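Local coordinates for ParB domain protein nuclease (Sulfolobus solfataricus, PDB 5K5D) that probably takes part in archaeal DNA segregation as a pNOB8-like ParB protein, possibly with nuclease activity, at residues 20-23 and 24-27; 52-55 and 56-60; 87-90 and 91-94. The protein carries 4 engineered substitutions. One frame throughout, in Å; residues are numbered along the deposited sequence.

Overall arrangement
Along the ParB-like N-terminal region the three contacts follow in series, none nested in or crossing another. Contact 1 comes first, where the chain leaving strand 9-15 turns into the short helix 23-26. Contact 2 closes the hairpin between strands 51-53 and 59-61, the latter an outermost strand of the four-stranded mixed sheet. Contact 3 starts helix 90-99 after the loop that follows strand 76-82. Contacts 1 and 2 are joined by backbone bonds between Lys20 and both Tyr57 and Leu59. Contacts 1 and 3 are joined by salt bridges from Arg90 to Asp22 and Glu24, while Ile60 packs on Ala93 between contacts 2 and 3.

Contact 1 (20-23 and 24-27); sequences KEDD and EFKT
Asp22 caps the N terminus of the short helix 23-26 by turning its carboxylate back over the first turn. Its OD2 accepts two backbone N-H groups: Glu24 N lies 3.0 Å from Asp22 OD2, and Phe25 N lies 3.2 Å from the same oxygen. Both donors come in on the anti side but from opposite faces of the carboxylate plane, and the bond from Phe25 is the straighter, 161° at the hydrogen. The CG of Asp22 stands anti to its own N, which carries OD2 forward to these amides. The same turn lays the carboxylate over one face of the Phe25 ring, the two planes 25° apart, with Asp22 CB 3.4 Å from Phe25 CD1. Behind the cap, Asp22 O takes the 2.8 Å bond from Lys26 N.

Two further pairs flank the turn. The fully extended chain of Lys26 runs back to Glu21, forming a salt bridge in which Lys26 NZ is 3.3 Å from Glu21 OE2, on the syn side of the carboxylate. At the other end of the turn, Thr27 OG1 donates to Asp23 O in the carbonyl plane.

The second shell sets the cap against the rest of the domain. Arg90 forms salt bridges with both Asp22 OD1 and Glu24 OE1, and Arg122 forms one with Glu24 OE2; the two arginines would probably ease the closeness of the two acids. Tyr94 OH is hydrogen-bonded to Glu24 OE2 as well. Phe25 packs against Ala93 and Ile97 of helix 90-99, and Tyr63 OH bonds to Asp22 N. The Asp22 and Glu24 side chains run side by side in the same direction, their carboxylate planes 54° apart and Asp22 OD2 4.4 Å from Glu24 OE1.

Contact 2 (52-55 and 56-60); sequences IADR and NYVLI
Asp54 bends its carboxylate across the mouth of the type I turn Asp54-Tyr57, which closes the beta hairpin of strands 51-53 and 59-61. Its CG stands between the backbone N and the carbonyl carbon (chi1 77°), and Asp54 OD1 thereby sits 2.9 Å from Val58 N, which meets it from above the carboxylate plane. A weak bond from Asn56 N, 2.8 Å away, reaches the same Asp54 OD1. The Val58 side chain crosses the carboxylate at an angle, Val58 CB lying 3.5 Å from Asp54 OD2. With an alanine here instead of Asp54, Val58 N and Ser86 OG would probably lose their carboxylate partner and the turn its side-chain brace.

Backbone bonds zip the hairpin: Tyr57 N to Asp54 O, Asp54 N to Val58 O, and Ile60 N to Ile52 O at 2.7 Å. Ala53 and Leu59 form a non-hydrogen-bonded pair between them. Beyond it Ile52 and Ile60 cross obliquely, Ile52 CG2 3.9 Å from Ile60 CB.

Ser86 OG binds Asp54 OD2, and Arg55 pairs with Asp83. Strand 76-82 runs beside strand 51-53, with Ile79 against Ala53 and Tyr57, while Leu96 of helix 90-99 packs on both isoleucines.

Contact 3 (87-90 and 91-94); sequences QQER and DKAY
Arg90 and Tyr94 meet one turn apart at the start of helix 90-99. From CB outward the arginine crosses the tyrosine at an angle: Arg90 CB lies 3.5 Å from Tyr94 CE1, and Arg90 CD comes to 4.1 Å from Tyr94 OH. Farther out, Arg90 NE is 3.3 Å from Tyr94 OH. Bends at chi2 and chi3 (-78° and -104°) carry the guanidinium past the hydroxyl, with its plane turned 61° from the ring. At the tip the partners belong to the helix 23-26 region: the guanidinium is salt-bridged to Asp22 and Glu24, and Tyr94 OH bonds to Glu24 as well.

The backbone of the same pair joins in. Tyr94 N donates to Arg90 O at 2.8 Å in a nearly straight bond, and that carbonyl oxygen lies over one face of the Tyr94 ring.

Glu89, just ahead of the helix, lies alongside Lys92 and points the same way. Lys92 NZ comes from above the carboxylate plane to 2.8 Å from Glu89 OE2, a salt bridge added to the backbone bond from Lys92 N to Glu89 O. The first turn is thus tied by a charged pair beside a backbone bond, while the Arg90 guanidinium, shared by two carboxylates, links the start of helix 23-26 to the start of helix 90-99.

Contact 1 (20-23 and 24-27)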
ATOM      1  N   LYS B  20     -20.430  12.260  -0.219  1.00 46.44           N
ATOM      2  CA  LYS B  20     -20.434  11.451   0.992  1.00 39.56           C
ATOM      3  C   LYS B  20     -19.092  10.755   1.147  1.00 42.70           C
ATOM      4  O   LYS B  20     -18.527  10.261   0.175  1.00 45.78           O
ATOM      5  CB  LYS B  20     -21.569  10.432   0.946  1.00 38.38           C
ATOM      6  CG  LYS B  20     -22.942  11.069   0.799  1.00 49.86           C
ATOM      7  CD  LYS B  20     -23.922  10.140   0.105  1.00 63.63           C
ATOM      8  CE  LYS B  20     -25.180  10.894  -0.315  1.00 74.10           C
ATOM      9  NZ  LYS B  20     -26.038  10.095  -1.238  1.00 78.00           N
ATOM     10  N   GLU B  21     -18.575  10.722   2.371  1.00 44.69           N
ATOM     11  CA  GLU B  21     -17.255  10.154   2.598  1.00 45.30           C
ATOM     12  C   GLU B  21     -17.316   8.733   3.142  1.00 45.41           C
ATOM     13  O   GLU B  21     -18.218   8.381   3.899  1.00 46.30           O
ATOM     14  CB  GLU B  21     -16.422  11.053   3.513  1.00 53.36           C
ATOM     15  CG  GLU B  21     -16.855  11.062   4.963  1.00 65.09           C
ATOM     16  CD  GLU B  21     -15.902  11.853   5.835  1.00 64.17           C
ATOM     17  OE1 GLU B  21     -15.397  12.899   5.369  1.00 59.44           O
ATOM     18  OE2 GLU B  21     -15.647  11.420   6.979  1.00 63.91           O
ATOM     19  N   ASP B  22     -16.350   7.920   2.726  1.00 38.56           N
ATOM     20  CA  ASP B  22     -16.231   6.545   3.179  1.00 35.00           C
ATOM     21  C   ASP B  22     -14.971   6.465   4.022  1.00 43.29           C
ATOM     22  O   ASP B  22     -13.869   6.721   3.532  1.00 43.52           O
ATOM     23  CB  ASP B  22     -16.122   5.604   1.980  1.00 36.33           C
ATOM     24  CG  ASP B  22     -16.055   4.148   2.385  1.00 39.01           C
ATOM     25  OD1 ASP B  22     -17.062   3.433   2.211  1.00 40.11           O
ATOM     26  OD2 ASP B  22     -14.992   3.719   2.879  1.00 49.07           O
ATOM     27  N   ASP B  23     -15.126   6.120   5.293  1.00 47.10           N
ATOM     28  CA  ASP B  23     -14.010   6.218   6.225  1.00 48.12           C
ATOM     29  C   ASP B  23     -12.829   5.332   5.839  1.00 46.26           C
ATOM     30  O   ASP B  23     -11.687   5.625   6.192  1.00 45.13           O
ATOM     31  CB  ASP B  23     -14.461   5.934   7.654  1.00 56.67           C
ATOM     32  CG  ASP B  23     -13.974   6.984   8.625  1.00 72.26           C
ATOM     33  OD1 ASP B  23     -12.896   6.785   9.228  1.00 73.62           O
ATOM     34  OD2 ASP B  23     -14.659   8.022   8.764  1.00 76.48           O
ATOM     35  N   GLU B  24     -13.099   4.260   5.102  1.00 44.59           N
ATOM     36  CA  GLU B  24     -12.024   3.394   4.645  1.00 44.20           C
ATOM     37  C   GLU B  24     -11.227   4.082   3.547  1.00 45.95           C
ATOM     38  O   GLU B  24     -10.000   4.125   3.598  1.00 52.19           O
ATOM     39  CB  GLU B  24     -12.561   2.057   4.136  1.00 46.37           C
ATOM     40  CG  GLU B  24     -11.468   1.018   3.938  1.00 48.03           C
ATOM     41  CD  GLU B  24     -11.753   0.068   2.795  1.00 55.56           C
ATOM     42  OE1 GLU B  24     -12.233   0.535   1.742  1.00 60.13           O
ATOM     43  OE2 GLU B  24     -11.498  -1.145   2.948  1.00 56.43           O
ATOM     44  N   PHE B  25     -11.925   4.611   2.549  1.00 40.42           N
ATOM     45  CA  PHE B  25     -11.260   5.305   1.454  1.00 37.70           C
ATOM     46  C   PHE B  25     -10.552   6.533   1.992  1.00 39.21           C
ATOM     47  O   PHE B  25      -9.499   6.931   1.492  1.00 42.97           O
ATOM     48  CB  PHE B  25     -12.264   5.709   0.377  1.00 36.50           C
ATOM     49  CG  PHE B  25     -13.016   4.552  -0.210  1.00 39.28           C
ATOM     50  CD1 PHE B  25     -14.285   4.728  -0.745  1.00 33.53           C
ATOM     51  CD2 PHE B  25     -12.458   3.282  -0.223  1.00 41.13           C
ATOM     52  CE1 PHE B  25     -14.980   3.659  -1.283  1.00 36.34           C
ATOM     53  CE2 PHE B  25     -13.149   2.209  -0.760  1.00 37.97           C
ATOM     54  CZ  PHE B  25     -14.411   2.396  -1.289  1.00 35.75           C
ATOM     55  N   LYS B  26     -11.139   7.119   3.027  1.00 40.05           N
ATOM     56  CA  LYS B  26     -10.603   8.325   3.646  1.00 43.91           C
ATOM     57  C   LYS B  26      -9.217   8.089   4.229  1.00 40.41           C
ATOM     58  O   LYS B  26      -8.412   9.013   4.321  1.00 34.88           O
ATOM     59  CB  LYS B  26     -11.545   8.819   4.741  1.00 50.51           C
ATOM     60  CG  LYS B  26     -11.043  10.037   5.495  1.00 54.16           C
ATOM     61  CD  LYS B  26     -12.063  10.477   6.534  1.00 61.90           C
ATOM     62  CE  LYS B  26     -11.683  11.807   7.158  1.00 65.28           C
ATOM     63  NZ  LYS B  26     -12.720  12.272   8.121  1.00 65.39           N
ATOM     64  N   THR B  27      -8.937   6.847   4.609  1.00 34.73           N
ATOM     65  CA  THR B  27      -7.679   6.527   5.266  1.00 32.35           C
ATOM     66  C   THR B  27      -6.807   5.570   4.465  1.00 32.36           C
ATOM     67  O   THR B  27      -5.789   5.101   4.964  1.00 41.94           O
ATOM     68  CB  THR B  27      -7.916   5.926   6.663  1.00 44.49           C
ATOM     69  OG1 THR B  27      -8.573   4.657   6.536  1.00 47.98           O
ATOM     70  CG2 THR B  27      -8.768   6.871   7.508  1.00 43.74           C
TER

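Contact 2 (52-55 and 56-60)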
ATOM      1  N   ILE B  52     -12.836  12.136  -7.480  1.00 39.48           N
ATOM      2  CA  ILE B  52     -13.325  10.846  -7.948  1.00 37.04           C
ATOM      3  C   ILE B  52     -14.432  10.318  -7.046  1.00 38.52           C
ATOM      4  O   ILE B  52     -14.215  10.058  -5.864  1.00 38.99           O
ATOM      5  CB  ILE B  52     -12.194   9.810  -7.975  1.00 31.79           C
ATOM      6  CG1 ILE B  52     -11.018  10.321  -8.813  1.00 28.18           C
ATOM      7  CG2 ILE B  52     -12.715   8.479  -8.469  1.00 22.62           C
ATOM      8  CD1 ILE B  52     -11.385  10.703 -10.221  1.00 30.18           C
ATOM      9  N   ALA B  53     -15.621  10.149  -7.608  1.00 36.29           N
ATOM     10  CA  ALA B  53     -16.757   9.671  -6.834  1.00 37.78           C
ATOM     11  C   ALA B  53     -17.481   8.556  -7.570  1.00 40.26           C
ATOM     12  O   ALA B  53     -17.352   8.414  -8.788  1.00 35.89           O
ATOM     13  CB  ALA B  53     -17.711  10.810  -6.535  1.00 32.19           C
ATOM     14  N   ASP B  54     -18.244   7.763  -6.827  1.00 37.11           N
ATOM     15  CA  ASP B  54     -19.022   6.706  -7.451  1.00 34.92           C
ATOM     16  C   ASP B  54     -20.426   7.192  -7.809  1.00 38.39           C
ATOM     17  O   ASP B  54     -20.729   8.385  -7.738  1.00 38.73           O
ATOM     18  CB  ASP B  54     -19.079   5.456  -6.562  1.00 32.58           C
ATOM     19  CG  ASP B  54     -20.046   5.603  -5.397  1.00 38.70           C
ATOM     20  OD1 ASP B  54     -20.753   6.635  -5.305  1.00 36.05           O
ATOM     21  OD2 ASP B  54     -20.110   4.664  -4.576  1.00 36.67           O
ATOM     22  N   ARG B  55     -21.272   6.246  -8.192  1.00 36.50           N
ATOM     23  CA  ARG B  55     -22.629   6.527  -8.630  1.00 41.56           C
ATOM     24  C   ARG B  55     -23.438   7.295  -7.587  1.00 40.93           C
ATOM     25  O   ARG B  55     -24.176   8.218  -7.921  1.00 45.54           O
ATOM     26  CB  ARG B  55     -23.318   5.205  -8.956  1.00 49.39           C
ATOM     27  CG  ARG B  55     -24.569   5.333  -9.775  1.00 51.25           C
ATOM     28  CD  ARG B  55     -24.766   4.074 -10.599  1.00 56.96           C
ATOM     29  NE  ARG B  55     -24.898   2.878  -9.772  1.00 53.52           N
ATOM     30  CZ  ARG B  55     -24.507   1.667 -10.151  1.00 46.47           C
ATOM     31  NH1 ARG B  55     -23.942   1.493 -11.336  1.00 46.99           N
ATOM     32  NH2 ARG B  55     -24.674   0.629  -9.344  1.00 36.17           N
ATOM     33  N   ASN B  56     -23.299   6.911  -6.324  1.00 41.81           N
ATOM     34  CA  ASN B  56     -24.057   7.541  -5.249  1.00 45.17           C
ATOM     35  C   ASN B  56     -23.286   8.670  -4.577  1.00 35.58           C
ATOM     36  O   ASN B  56     -23.610   9.078  -3.461  1.00 42.52           O
ATOM     37  CB  ASN B  56     -24.447   6.506  -4.191  1.00 53.74           C
ATOM     38  CG  ASN B  56     -25.305   5.390  -4.756  1.00 63.86           C
ATOM     39  OD1 ASN B  56     -26.188   5.630  -5.580  1.00 65.73           O
ATOM     40  ND2 ASN B  56     -25.032   4.163  -4.330  1.00 20.00           N
ATOM     41  N   TYR B  57     -22.264   9.168  -5.261  1.00 36.57           N
ATOM     42  CA  TYR B  57     -21.534  10.343  -4.797  1.00 36.00           C
ATOM     43  C   TYR B  57     -20.738  10.055  -3.531  1.00 38.97           C
ATOM     44  O   TYR B  57     -20.499  10.941  -2.712  1.00 37.18           O
ATOM     45  CB  TYR B  57     -22.488  11.528  -4.620  1.00 38.23           C
ATOM     46  CG  TYR B  57     -23.193  11.886  -5.910  1.00 44.30           C
ATOM     47  CD1 TYR B  57     -24.453  11.377  -6.203  1.00 46.50           C
ATOM     48  CD2 TYR B  57     -22.582  12.704  -6.852  1.00 41.76           C
ATOM     49  CE1 TYR B  57     -25.089  11.687  -7.389  1.00 47.53           C
ATOM     50  CE2 TYR B  57     -23.209  13.019  -8.039  1.00 44.84           C
ATOM     51  CZ  TYR B  57     -24.461  12.507  -8.304  1.00 48.47           C
ATOM     52  OH  TYR B  57     -25.085  12.819  -9.489  1.00 43.15           O
ATOM     53  N   VAL B  58     -20.335   8.798  -3.380  1.00 38.85           N
ATOM     54  CA  VAL B  58     -19.379   8.420  -2.356  1.00 36.26           C
ATOM     55  C   VAL B  58     -17.984   8.778  -2.858  1.00 40.52           C
ATOM     56  O   VAL B  58     -17.556   8.316  -3.920  1.00 43.32           O
ATOM     57  CB  VAL B  58     -19.446   6.908  -2.038  1.00 34.29           C
ATOM     58  CG1 VAL B  58     -18.316   6.504  -1.106  1.00 38.10           C
ATOM     59  CG2 VAL B  58     -20.791   6.547  -1.438  1.00 23.06           C
ATOM     60  N   LEU B  59     -17.291   9.618  -2.097  1.00 40.56           N
ATOM     61  CA  LEU B  59     -15.945  10.051  -2.440  1.00 37.25           C
ATOM     62  C   LEU B  59     -14.996   8.856  -2.433  1.00 36.29           C
ATOM     63  O   LEU B  59     -14.923   8.108  -1.457  1.00 29.38           O
ATOM     64  CB  LEU B  59     -15.466  11.093  -1.429  1.00 38.42           C
ATOM     65  CG  LEU B  59     -14.701  12.318  -1.936  1.00 37.62           C
ATOM     66  CD1 LEU B  59     -13.519  12.615  -1.025  1.00 41.72           C
ATOM     67  CD2 LEU B  59     -14.241  12.132  -3.369  1.00 32.48           C
ATOM     68  N   ILE B  60     -14.267   8.676  -3.526  1.00 31.02           N
ATOM     69  CA  ILE B  60     -13.322   7.574  -3.624  1.00 35.91           C
ATOM     70  C   ILE B  60     -11.912   8.098  -3.442  1.00 31.88           C
ATOM     71  O   ILE B  60     -11.132   7.567  -2.653  1.00 34.56           O
ATOM     72  CB  ILE B  60     -13.435   6.860  -4.985  1.00 34.48           C
ATOM     73  CG1 ILE B  60     -14.772   6.128  -5.081  1.00 31.60           C
ATOM     74  CG2 ILE B  60     -12.279   5.889  -5.183  1.00 35.50           C
ATOM     75  CD1 ILE B  60     -14.977   5.427  -6.403  1.00 39.56           C
TER

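Contact 3 (87-90 and 91-94)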
ATOM      1  N   GLN B  87     -19.915   0.483  -2.750  1.00 44.70           N
ATOM      2  CA  GLN B  87     -20.299  -0.332  -1.599  1.00 57.75           C
ATOM      3  C   GLN B  87     -20.556  -1.780  -1.995  1.00 57.15           C
ATOM      4  O   GLN B  87     -20.675  -2.653  -1.137  1.00 56.49           O
ATOM      5  CB  GLN B  87     -21.524   0.254  -0.894  1.00 65.57           C
ATOM      6  CG  GLN B  87     -21.282   1.615  -0.256  1.00 75.22           C
ATOM      7  CD  GLN B  87     -20.225   1.575   0.837  1.00 82.55           C
ATOM      8  OE1 GLN B  87     -19.220   2.288   0.770  1.00 83.20           O
ATOM      9  NE2 GLN B  87     -20.451   0.745   1.853  1.00 82.08           N
ATOM     10  N   GLN B  88     -20.639  -2.030  -3.298  1.00 55.20           N
ATOM     11  CA  GLN B  88     -20.833  -3.383  -3.802  1.00 57.22           C
ATOM     12  C   GLN B  88     -19.639  -3.844  -4.629  1.00 59.01           C
ATOM     13  O   GLN B  88     -19.206  -4.992  -4.520  1.00 63.00           O
ATOM     14  CB  GLN B  88     -22.122  -3.478  -4.617  1.00 62.87           C
ATOM     15  CG  GLN B  88     -23.385  -3.262  -3.795  1.00 71.88           C
ATOM     16  CD  GLN B  88     -24.644  -3.597  -4.566  1.00 82.20           C
ATOM     17  OE1 GLN B  88     -25.020  -4.764  -4.687  1.00 85.80           O
ATOM     18  NE2 GLN B  88     -25.304  -2.574  -5.097  1.00 84.83           N
ATOM     19  N   GLU B  89     -19.107  -2.947  -5.451  1.00 56.32           N
ATOM     20  CA  GLU B  89     -17.919  -3.245  -6.243  1.00 56.98           C
ATOM     21  C   GLU B  89     -16.680  -2.533  -5.689  1.00 51.33           C
ATOM     22  O   GLU B  89     -15.994  -1.813  -6.413  1.00 52.61           O
ATOM     23  CB  GLU B  89     -18.139  -2.865  -7.711  1.00 58.25           C
ATOM     24  CG  GLU B  89     -19.112  -3.771  -8.458  1.00 61.77           C
ATOM     25  CD  GLU B  89     -19.534  -3.196  -9.805  1.00 65.10           C
ATOM     26  OE1 GLU B  89     -20.373  -2.272  -9.828  1.00 68.24           O
ATOM     27  OE2 GLU B  89     -19.028  -3.667 -10.845  1.00 67.29           O
ATOM     28  N   ARG B  90     -16.402  -2.738  -4.405  1.00 40.28           N
ATOM     29  CA  ARG B  90     -15.227  -2.147  -3.772  1.00 37.50           C
ATOM     30  C   ARG B  90     -13.981  -2.262  -4.641  1.00 43.70           C
ATOM     31  O   ARG B  90     -13.212  -1.310  -4.766  1.00 45.39           O
ATOM     32  CB  ARG B  90     -14.958  -2.806  -2.421  1.00 35.80           C
ATOM     33  CG  ARG B  90     -15.992  -2.498  -1.360  1.00 48.25           C
ATOM     34  CD  ARG B  90     -15.805  -1.118  -0.745  1.00 54.19           C
ATOM     35  NE  ARG B  90     -15.211  -1.203   0.583  1.00 55.74           N
ATOM     36  CZ  ARG B  90     -15.194  -0.196   1.448  1.00 60.74           C
ATOM     37  NH1 ARG B  90     -15.747   0.961   1.115  1.00 59.28           N
ATOM     38  NH2 ARG B  90     -14.635  -0.345   2.644  1.00 62.23           N
ATOM     39  N   ASP B  91     -13.780  -3.438  -5.226  1.00 43.49           N
ATOM     40  CA  ASP B  91     -12.586  -3.693  -6.022  1.00 46.71           C
ATOM     41  C   ASP B  91     -12.332  -2.568  -7.016  1.00 41.81           C
ATOM     42  O   ASP B  91     -11.180  -2.214  -7.280  1.00 43.75           O
ATOM     43  CB  ASP B  91     -12.659  -5.055  -6.731  1.00 56.57           C
ATOM     44  CG  ASP B  91     -13.908  -5.214  -7.581  1.00 65.44           C
ATOM     45  OD1 ASP B  91     -15.016  -4.941  -7.074  1.00 70.14           O
ATOM     46  OD2 ASP B  91     -13.785  -5.618  -8.760  1.00 66.71           O
ATOM     47  N   LYS B  92     -13.406  -1.998  -7.553  1.00 28.50           N
ATOM     48  CA  LYS B  92     -13.286  -0.896  -8.500  1.00 33.62           C
ATOM     49  C   LYS B  92     -12.809   0.391  -7.828  1.00 32.25           C
ATOM     50  O   LYS B  92     -11.994   1.125  -8.388  1.00 33.17           O
ATOM     51  CB  LYS B  92     -14.603  -0.669  -9.238  1.00 42.81           C
ATOM     52  CG  LYS B  92     -14.920  -1.735 -10.279  1.00 42.00           C
ATOM     53  CD  LYS B  92     -16.248  -1.456 -10.954  1.00 47.23           C
ATOM     54  CE  LYS B  92     -16.452  -2.345 -12.170  1.00 57.05           C
ATOM     55  NZ  LYS B  92     -16.445  -3.789 -11.817  1.00 58.35           N
ATOM     56  N   ALA B  93     -13.310   0.660  -6.625  1.00 34.77           N
ATOM     57  CA  ALA B  93     -12.870   1.832  -5.871  1.00 35.20           C
ATOM     58  C   ALA B  93     -11.398   1.678  -5.511  1.00 27.17           C
ATOM     59  O   ALA B  93     -10.614   2.620  -5.625  1.00 23.18           O
ATOM     60  CB  ALA B  93     -13.710   2.015  -4.619  1.00 38.31           C
ATOM     61  N   TYR B  94     -11.037   0.475  -5.080  1.00 26.57           N
ATOM     62  CA  TYR B  94      -9.654   0.134  -4.781  1.00 26.25           C
ATOM     63  C   TYR B  94      -8.723   0.418  -5.954  1.00 29.64           C
ATOM     64  O   TYR B  94      -7.620   0.932  -5.771  1.00 33.92           O
ATOM     65  CB  TYR B  94      -9.553  -1.336  -4.384  1.00 26.15           C
ATOM     66  CG  TYR B  94     -10.238  -1.650  -3.076  1.00 36.87           C
ATOM     67  CD1 TYR B  94     -10.901  -2.855  -2.884  1.00 35.40           C
ATOM     68  CD2 TYR B  94     -10.223  -0.736  -2.033  1.00 34.82           C
ATOM     69  CE1 TYR B  94     -11.531  -3.137  -1.687  1.00 36.50           C
ATOM     70  CE2 TYR B  94     -10.845  -1.011  -0.835  1.00 40.55           C
ATOM     71  CZ  TYR B  94     -11.498  -2.211  -0.667  1.00 43.14           C
ATOM     72  OH  TYR B  94     -12.116  -2.480   0.529  1.00 48.37           O
TER